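PDB 7BYS: galactan 1,3-beta-galactosidase from Phanerochaete chrysosporium, which probably hydrolyses beta-1,3-linked galactan from its chain ends as a family 43 glycoside hydrolase and carries a calcium-containing carbohydrate-binding module. Local coordinates for residues A[13-25]-A[30-42]. Sequence-based numbering, arbitrary orientation. Where two conformers were deposited one is given.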
ATOM      1  N   ALA A  13      -3.727  -1.630  20.193  1.00 12.24           N
ATOM      2  CA  ALA A  13      -2.769  -1.441  21.271  1.00 14.26           C
ATOM      3  C   ALA A  13      -1.976  -0.147  21.140  1.00 14.41           C
ATOM      4  O   ALA A  13      -1.230   0.199  22.065  1.00 15.80           O
ATOM      5  CB  ALA A  13      -1.788  -2.612  21.311  1.00 14.01           C
ATOM      6  N   GLY A  14      -2.127   0.576  20.032  1.00 12.77           N
ATOM      7  CA  GLY A  14      -1.331   1.760  19.762  1.00 11.69           C
ATOM      8  C   GLY A  14       0.035   1.490  19.178  1.00 14.79           C
ATOM      9  O   GLY A  14       0.837   2.422  19.071  1.00 16.14           O
ATOM     10  N   ASN A  15       0.324   0.254  18.793  1.00 13.36           N
ATOM     11  CA  ASN A  15       1.576  -0.094  18.148  1.00 12.49           C
ATOM     12  C   ASN A  15       1.405   0.002  16.641  1.00 13.44           C
ATOM     13  O   ASN A  15       0.335  -0.280  16.098  1.00 13.89           O
ATOM     14  CB  ASN A  15       1.976  -1.523  18.506  1.00 16.07           C
ATOM     15  CG  ASN A  15       2.324  -1.672  19.968  1.00 17.20           C
ATOM     16  OD1 ASN A  15       3.045  -0.843  20.524  1.00 18.27           O
ATOM     17  ND2 ASN A  15       1.819  -2.732  20.599  1.00 15.54           N
ATOM     18  N   THR A  16       2.467   0.422  15.965  1.00 12.49           N
ATOM     19  CA  THR A  16       2.428   0.518  14.511  1.00 13.55           C
ATOM     20  C   THR A  16       2.130  -0.847  13.891  1.00 11.35           C
ATOM     21  O   THR A  16       2.717  -1.864  14.274  1.00 12.14           O
ATOM     22  CB  THR A  16       3.758   1.059  13.991  0.58 17.20           C
ATOM     23  OG1 THR A  16       4.115   2.227  14.743  0.58 19.86           O
ATOM     24  CG2 THR A  16       3.640   1.433  12.519  0.58 19.40           C
ATOM     25  N   ILE A  17       1.174  -0.874  12.960  1.00 11.10           N
ATOM     26  CA  ILE A  17       0.814  -2.121  12.292  1.00  9.34           C
ATOM     27  C   ILE A  17       1.991  -2.599  11.456  1.00 10.23           C
ATOM     28  O   ILE A  17       2.614  -1.808  10.730  1.00 10.66           O
ATOM     29  CB  ILE A  17      -0.435  -1.905  11.427  1.00 10.13           C
ATOM     30  CG1 ILE A  17      -1.645  -1.655  12.329  1.00 12.06           C
ATOM     31  CG2 ILE A  17      -0.678  -3.112  10.507  1.00 10.39           C
ATOM     32  CD1 ILE A  17      -2.885  -1.220  11.592  1.00 12.08           C
ATOM     33  N   GLN A  18       2.310  -3.891  11.568  1.00 10.17           N
ATOM     34  CA  GLN A  18       3.405  -4.541  10.849  1.00  8.19           C
ATOM     35  C   GLN A  18       2.819  -5.663  10.000  1.00 10.35           C
ATOM     36  O   GLN A  18       2.858  -6.834  10.386  1.00 10.73           O
ATOM     37  CB  GLN A  18       4.438  -5.069  11.829  1.00 11.90           C
ATOM     38  CG  GLN A  18       5.201  -3.951  12.536  1.00 11.18           C
ATOM     39  CD  GLN A  18       6.164  -3.242  11.616  1.00 12.11           C
ATOM     40  OE1 GLN A  18       6.432  -3.703  10.510  1.00 12.71           O
ATOM     41  NE2 GLN A  18       6.684  -2.105  12.065  1.00 15.16           N
ATOM     42  N   ALA A  19       2.273  -5.300   8.844  1.00  9.27           N
ATOM     43  CA  ALA A  19       1.610  -6.254   7.957  1.00  9.02           C
ATOM     44  C   ALA A  19       1.816  -5.814   6.504  1.00  8.12           C
ATOM     45  O   ALA A  19       0.883  -5.536   5.752  1.00  8.75           O
ATOM     46  CB  ALA A  19       0.138  -6.399   8.340  1.00  9.80           C
ATOM     47  N   HIS A  20       3.078  -5.707   6.100  1.00  8.48           N
ATOM     48  CA  HIS A  20       3.419  -5.306   4.741  1.00  7.93           C
ATOM     49  C   HIS A  20       3.184  -6.459   3.770  1.00  8.89           C
ATOM     50  O   HIS A  20       3.193  -7.628   4.154  1.00  9.09           O
ATOM     51  CB  HIS A  20       4.868  -4.826   4.736  1.00  9.39           C
ATOM     52  CG  HIS A  20       5.186  -3.917   5.888  1.00  9.96           C
ATOM     53  ND1 HIS A  20       4.964  -2.558   5.842  1.00 11.56           N
ATOM     54  CD2 HIS A  20       5.666  -4.179   7.129  1.00  9.68           C
ATOM     55  CE1 HIS A  20       5.307  -2.015   6.998  1.00  8.59           C
ATOM     56  NE2 HIS A  20       5.747  -2.975   7.796  1.00 10.09           N
ATOM     57  N   GLY A  21       2.953  -6.124   2.506  1.00  7.00           N
ATOM     58  CA  GLY A  21       2.630  -7.175   1.549  1.00  8.03           C
ATOM     59  C   GLY A  21       1.295  -7.837   1.841  1.00  8.49           C
ATOM     60  O   GLY A  21       1.182  -9.073   1.751  1.00  9.80           O
ATOM     61  N   ALA A  22       0.272  -7.030   2.147  1.00  6.80           N
ATOM     62  CA  ALA A  22      -0.996  -7.476   2.734  1.00  8.03           C
ATOM     63  C   ALA A  22      -1.621  -8.657   2.007  1.00  8.77           C
ATOM     64  O   ALA A  22      -1.671  -8.701   0.775  1.00  9.08           O
ATOM     65  CB  ALA A  22      -2.000  -6.325   2.659  1.00  9.77           C
ATOM     66  N   GLY A  23      -2.171  -9.573   2.794  1.00  8.00           N
ATOM     67  CA  GLY A  23      -3.175 -10.513   2.335  1.00  8.61           C
ATOM     68  C   GLY A  23      -4.390 -10.410   3.237  1.00  9.38           C
ATOM     69  O   GLY A  23      -4.258 -10.427   4.471  1.00 10.13           O
ATOM     70  N   ILE A  24      -5.582 -10.268   2.658  1.00  9.04           N
ATOM     71  CA  ILE A  24      -6.819 -10.135   3.424  1.00  7.98           C
ATOM     72  C   ILE A  24      -7.628 -11.416   3.292  1.00  7.36           C
ATOM     73  O   ILE A  24      -7.675 -12.028   2.219  1.00  9.64           O
ATOM     74  CB  ILE A  24      -7.652  -8.918   2.972  1.00  8.13           C
ATOM     75  CG1 ILE A  24      -6.794  -7.654   2.956  1.00  9.11           C
ATOM     76  CG2 ILE A  24      -8.860  -8.739   3.893  1.00 10.47           C
ATOM     77  CD1 ILE A  24      -6.319  -7.184   4.335  1.00 10.30           C
ATOM     78  N   LEU A  25      -8.273 -11.813   4.388  1.00  9.56           N
ATOM     79  CA  LEU A  25      -9.179 -12.955   4.436  1.00 11.06           C
ATOM     80  C   LEU A  25     -10.431 -12.515   5.173  1.00 11.84           C
ATOM     81  O   LEU A  25     -10.348 -11.835   6.198  1.00 10.80           O
ATOM     82  CB  LEU A  25      -8.523 -14.127   5.206  1.00 11.83           C
ATOM     83  CG  LEU A  25      -9.411 -15.279   5.706  1.00 11.45           C
ATOM     84  CD1 LEU A  25      -9.849 -16.190   4.575  1.00 13.30           C
ATOM     85  CD2 LEU A  25      -8.688 -16.078   6.787  1.00 13.87           C
ATOM     86  N   THR A  30     -15.804 -11.074  10.043  1.00 16.07           N
ATOM     87  CA  THR A  30     -14.501 -10.669  10.558  1.00 14.39           C
ATOM     88  C   THR A  30     -13.473 -10.671   9.435  1.00 13.72           C
ATOM     89  O   THR A  30     -13.411 -11.603   8.632  1.00 14.74           O
ATOM     90  CB  THR A  30     -14.032 -11.608  11.675  1.00 15.48           C
ATOM     91  OG1 THR A  30     -14.999 -11.611  12.732  1.00 20.55           O
ATOM     92  CG2 THR A  30     -12.695 -11.144  12.249  1.00 15.51           C
ATOM     93  N   PHE A  31     -12.670  -9.616   9.383  1.00 11.56           N
ATOM     94  CA  PHE A  31     -11.595  -9.504   8.411  1.00 10.34           C
ATOM     95  C   PHE A  31     -10.260  -9.771   9.092  1.00 11.38           C
ATOM     96  O   PHE A  31     -10.045  -9.364  10.242  1.00 11.68           O
ATOM     97  CB  PHE A  31     -11.595  -8.124   7.745  1.00 12.45           C
ATOM     98  CG  PHE A  31     -12.750  -7.922   6.799  1.00 12.64           C
ATOM     99  CD1 PHE A  31     -13.975  -7.495   7.274  1.00 14.72           C
ATOM    100  CD2 PHE A  31     -12.620  -8.213   5.447  1.00 12.96           C
ATOM    101  CE1 PHE A  31     -15.048  -7.323   6.411  1.00 14.23           C
ATOM    102  CE2 PHE A  31     -13.690  -8.040   4.574  1.00 16.42           C
ATOM    103  CZ  PHE A  31     -14.899  -7.608   5.057  1.00 16.23           C
ATOM    104  N   TYR A  32      -9.374 -10.455   8.370  1.00 11.36           N
ATOM    105  CA  TYR A  32      -8.045 -10.838   8.828  1.00 10.07           C
ATOM    106  C   TYR A  32      -7.029 -10.233   7.876  1.00  9.71           C
ATOM    107  O   TYR A  32      -7.115 -10.436   6.661  1.00 11.10           O
ATOM    108  CB  TYR A  32      -7.895 -12.370   8.877  1.00  9.90           C
ATOM    109  CG  TYR A  32      -8.807 -12.999   9.894  1.00 12.20           C
ATOM    110  CD1 TYR A  32     -10.161 -13.196   9.620  1.00 12.42           C
ATOM    111  CD2 TYR A  32      -8.325 -13.366  11.141  1.00 14.25           C
ATOM    112  CE1 TYR A  32     -11.011 -13.747  10.576  1.00 14.54           C
ATOM    113  CE2 TYR A  32      -9.171 -13.919  12.096  1.00 14.30           C
ATOM    114  CZ  TYR A  32     -10.503 -14.097  11.804  1.00 15.81           C
ATOM    115  OH  TYR A  32     -11.339 -14.646  12.756  1.00 19.42           O
ATOM    116  N   TRP A  33      -6.093  -9.474   8.426  1.00  9.07           N
ATOM    117  CA  TRP A  33      -5.007  -8.871   7.668  1.00  7.79           C
ATOM    118  C   TRP A  33      -3.728  -9.597   8.059  1.00  8.68           C
ATOM    119  O   TRP A  33      -3.296  -9.522   9.213  1.00  9.67           O
ATOM    120  CB  TRP A  33      -4.962  -7.376   7.992  1.00  8.30           C
ATOM    121  CG  TRP A  33      -3.892  -6.583   7.290  1.00  9.22           C
ATOM    122  CD1 TRP A  33      -2.947  -7.040   6.411  1.00  8.41           C
ATOM    123  CD2 TRP A  33      -3.666  -5.170   7.426  1.00  8.77           C
ATOM    124  NE1 TRP A  33      -2.147  -5.992   5.999  1.00  8.44           N
ATOM    125  CE2 TRP A  33      -2.563  -4.837   6.613  1.00  8.49           C
ATOM    126  CE3 TRP A  33      -4.280  -4.156   8.179  1.00  9.65           C
ATOM    127  CZ2 TRP A  33      -2.075  -3.529   6.510  1.00  9.21           C
ATOM    128  CZ3 TRP A  33      -3.794  -2.864   8.083  1.00  9.50           C
ATOM    129  CH2 TRP A  33      -2.700  -2.557   7.260  1.00  9.87           C
ATOM    130  N   PHE A  34      -3.161 -10.341   7.110  1.00  8.34           N
ATOM    131  CA  PHE A  34      -1.875 -10.998   7.264  1.00  8.22           C
ATOM    132  C   PHE A  34      -0.816 -10.183   6.545  1.00  8.55           C
ATOM    133  O   PHE A  34      -1.077  -9.606   5.492  1.00  8.97           O
ATOM    134  CB  PHE A  34      -1.899 -12.387   6.626  1.00  9.30           C
ATOM    135  CG  PHE A  34      -2.941 -13.294   7.191  1.00  8.67           C
ATOM    136  CD1 PHE A  34      -4.215 -13.332   6.656  1.00 10.27           C
ATOM    137  CD2 PHE A  34      -2.643 -14.114   8.259  1.00  9.89           C
ATOM    138  CE1 PHE A  34      -5.190 -14.171   7.185  1.00 10.90           C
ATOM    139  CE2 PHE A  34      -3.618 -14.952   8.794  1.00 11.88           C
ATOM    140  CZ  PHE A  34      -4.885 -14.977   8.262  1.00  9.24           C
ATOM    141  N   GLY A  35       0.389 -10.158   7.094  1.00  8.00           N
ATOM    142  CA  GLY A  35       1.426  -9.431   6.392  1.00  8.84           C
ATOM    143  C   GLY A  35       2.786  -9.728   6.966  1.00  8.97           C
ATOM    144  O   GLY A  35       2.935 -10.502   7.915  1.00  9.97           O
ATOM    145  N   GLU A  36       3.789  -9.098   6.360  1.00  8.83           N
ATOM    146  CA  GLU A  36       5.170  -9.221   6.817  1.00  9.22           C
ATOM    147  C   GLU A  36       5.408  -8.304   8.013  1.00  7.70           C
ATOM    148  O   GLU A  36       5.159  -7.097   7.942  1.00 10.23           O
ATOM    149  CB  GLU A  36       6.117  -8.819   5.687  1.00  9.57           C
ATOM    150  CG  GLU A  36       5.856  -9.539   4.380  1.00 10.60           C
ATOM    151  CD  GLU A  36       6.270  -8.718   3.174  1.00 13.29           C
ATOM    152  OE1 GLU A  36       6.955  -7.685   3.346  1.00 14.78           O
ATOM    153  OE2 GLU A  36       5.890  -9.068   2.045  1.00 10.46           O
ATOM    154  N   ASP A  37       5.929  -8.869   9.108  1.00 10.39           N
ATOM    155  CA  ASP A  37       6.348  -8.062  10.254  1.00 11.63           C
ATOM    156  C   ASP A  37       7.760  -7.567   9.972  1.00 11.88           C
ATOM    157  O   ASP A  37       8.701  -8.357   9.904  1.00 13.10           O
ATOM    158  CB  ASP A  37       6.303  -8.911  11.521  1.00 11.39           C
ATOM    159  CG  ASP A  37       6.656  -8.130  12.778  1.00 17.39           C
ATOM    160  OD1 ASP A  37       7.231  -7.029  12.682  1.00 15.15           O
ATOM    161  OD2 ASP A  37       6.361  -8.628  13.884  1.00 15.99           O
ATOM    162  N   LYS A  38       7.916  -6.262   9.792  1.00 11.82           N
ATOM    163  CA  LYS A  38       9.226  -5.693   9.507  1.00 12.44           C
ATOM    164  C   LYS A  38       9.677  -4.761  10.627  1.00 13.40           C
ATOM    165  O   LYS A  38      10.425  -3.820  10.387  1.00 12.43           O
ATOM    166  CB  LYS A  38       9.227  -4.986   8.153  1.00 12.94           C
ATOM    167  CG  LYS A  38       8.962  -5.943   6.993  1.00 12.66           C
ATOM    168  CD  LYS A  38       8.961  -5.239   5.637  1.00 15.58           C
ATOM    169  CE  LYS A  38       9.845  -5.974   4.620  1.00 17.52           C
ATOM    170  NZ  LYS A  38       9.530  -7.436   4.483  1.00 19.67           N
ATOM    171  N   SER A  39       9.256  -5.037  11.865  1.00 14.11           N
ATOM    172  CA  SER A  39       9.452  -4.078  12.950  1.00 15.53           C
ATOM    173  C   SER A  39      10.915  -3.849  13.298  1.00 25.36           C
ATOM    174  O   SER A  39      11.224  -2.854  13.961  1.00 23.59           O
ATOM    175  CB  SER A  39       8.688  -4.511  14.196  1.00 18.86           C
ATOM    176  OG  SER A  39       9.110  -5.795  14.589  1.00 22.15           O
ATOM    177  N   HIS A  40      11.820  -4.732  12.888  1.00 19.64           N
ATOM    178  CA  HIS A  40      13.238  -4.473  13.108  1.00 24.48           C
ATOM    179  C   HIS A  40      13.962  -4.055  11.831  1.00 19.56           C
ATOM    180  O   HIS A  40      15.186  -4.201  11.718  1.00 18.92           O
ATOM    181  CB  HIS A  40      13.903  -5.619  13.865  1.00 30.35           C
ATOM    182  CG  HIS A  40      13.417  -5.736  15.278  1.00 40.15           C
ATOM    183  ND1 HIS A  40      13.059  -6.937  15.855  1.00 45.88           N
ATOM    184  CD2 HIS A  40      13.192  -4.786  16.218  1.00 38.92           C
ATOM    185  CE1 HIS A  40      12.655  -6.723  17.096  1.00 42.62           C
ATOM    186  NE2 HIS A  40      12.725  -5.426  17.340  1.00 48.53           N
ATOM    187  N   ASN A  41      13.212  -3.499  10.879  1.00 16.14           N
ATOM    188  CA  ASN A  41      13.760  -2.883   9.676  1.00 14.54           C
ATOM    189  C   ASN A  41      14.573  -3.866   8.850  1.00 16.47           C
ATOM    190  O   ASN A  41      15.555  -3.495   8.204  1.00 21.30           O
ATOM    191  CB  ASN A  41      14.553  -1.613   9.995  1.00 15.65           C
ATOM    192  CG  ASN A  41      13.735  -0.613  10.776  1.00 18.37           C
ATOM    193  OD1 ASN A  41      12.631  -0.242  10.370  1.00 15.42           O
ATOM    194  ND2 ASN A  41      14.256  -0.185  11.919  1.00 25.41           N
ATOM    195  N   SER A  42      14.168  -5.126   8.876  1.00 16.23           N
ATOM    196  CA  SER A  42      14.837  -6.194   8.160  1.00 15.67           C
ATOM    197  C   SER A  42      14.017  -6.605   6.944  1.00 13.83           C
ATOM    198  O   SER A  42      12.786  -6.526   6.944  1.00 16.57           O
ATOM    199  CB  SER A  42      15.012  -7.406   9.072  1.00 18.00           C
ATOM    200  OG  SER A  42      15.616  -8.484   8.384  1.00 16.07           O
TER
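Gln18 OE1 is gripped from opposite faces of its amide plane: Lys38 N donates across the contact at 3.0 Å, and His20 NE2 donates from the other side. The bend at chi2 (-72°) folds the amide of Gln18 back to meet both. A leucine here would probably leave Lys38 N without its acceptor and the His20 ring freer to turn. Between His20 and Gly23 the antiparallel pairing slips by one residue, a beta bulge; just before it, Ala19 CA comes within 3.5 Å of CA of Gly35, which has no side chain. Trp33 turns its indole against Ile17 and Ala19, CG anti to the backbone N (chi1 180°). In CH-pi contacts Ala19 CB lies over the five-membered ring, 3.6 Å from its centroid, and Ile17 CG2 over the six-membered one, while Trp33 NE1 makes a weak hydrogen bond to Ala19 O. On the other face, Leu25 CB meets the edge of the Phe34 ring at CE1 (3.9 Å). Glu36, salt-bridged to Lys38, accepts a hydrogen bond from Arg82 N at OE2 and touches Glu81; both bind galactose in a complex of this protein. Strand 22-27 edges a four-stranded antiparallel sheet, one blade of family 43's five-bladed beta-propeller, with 30-36 between it and strand 48-53.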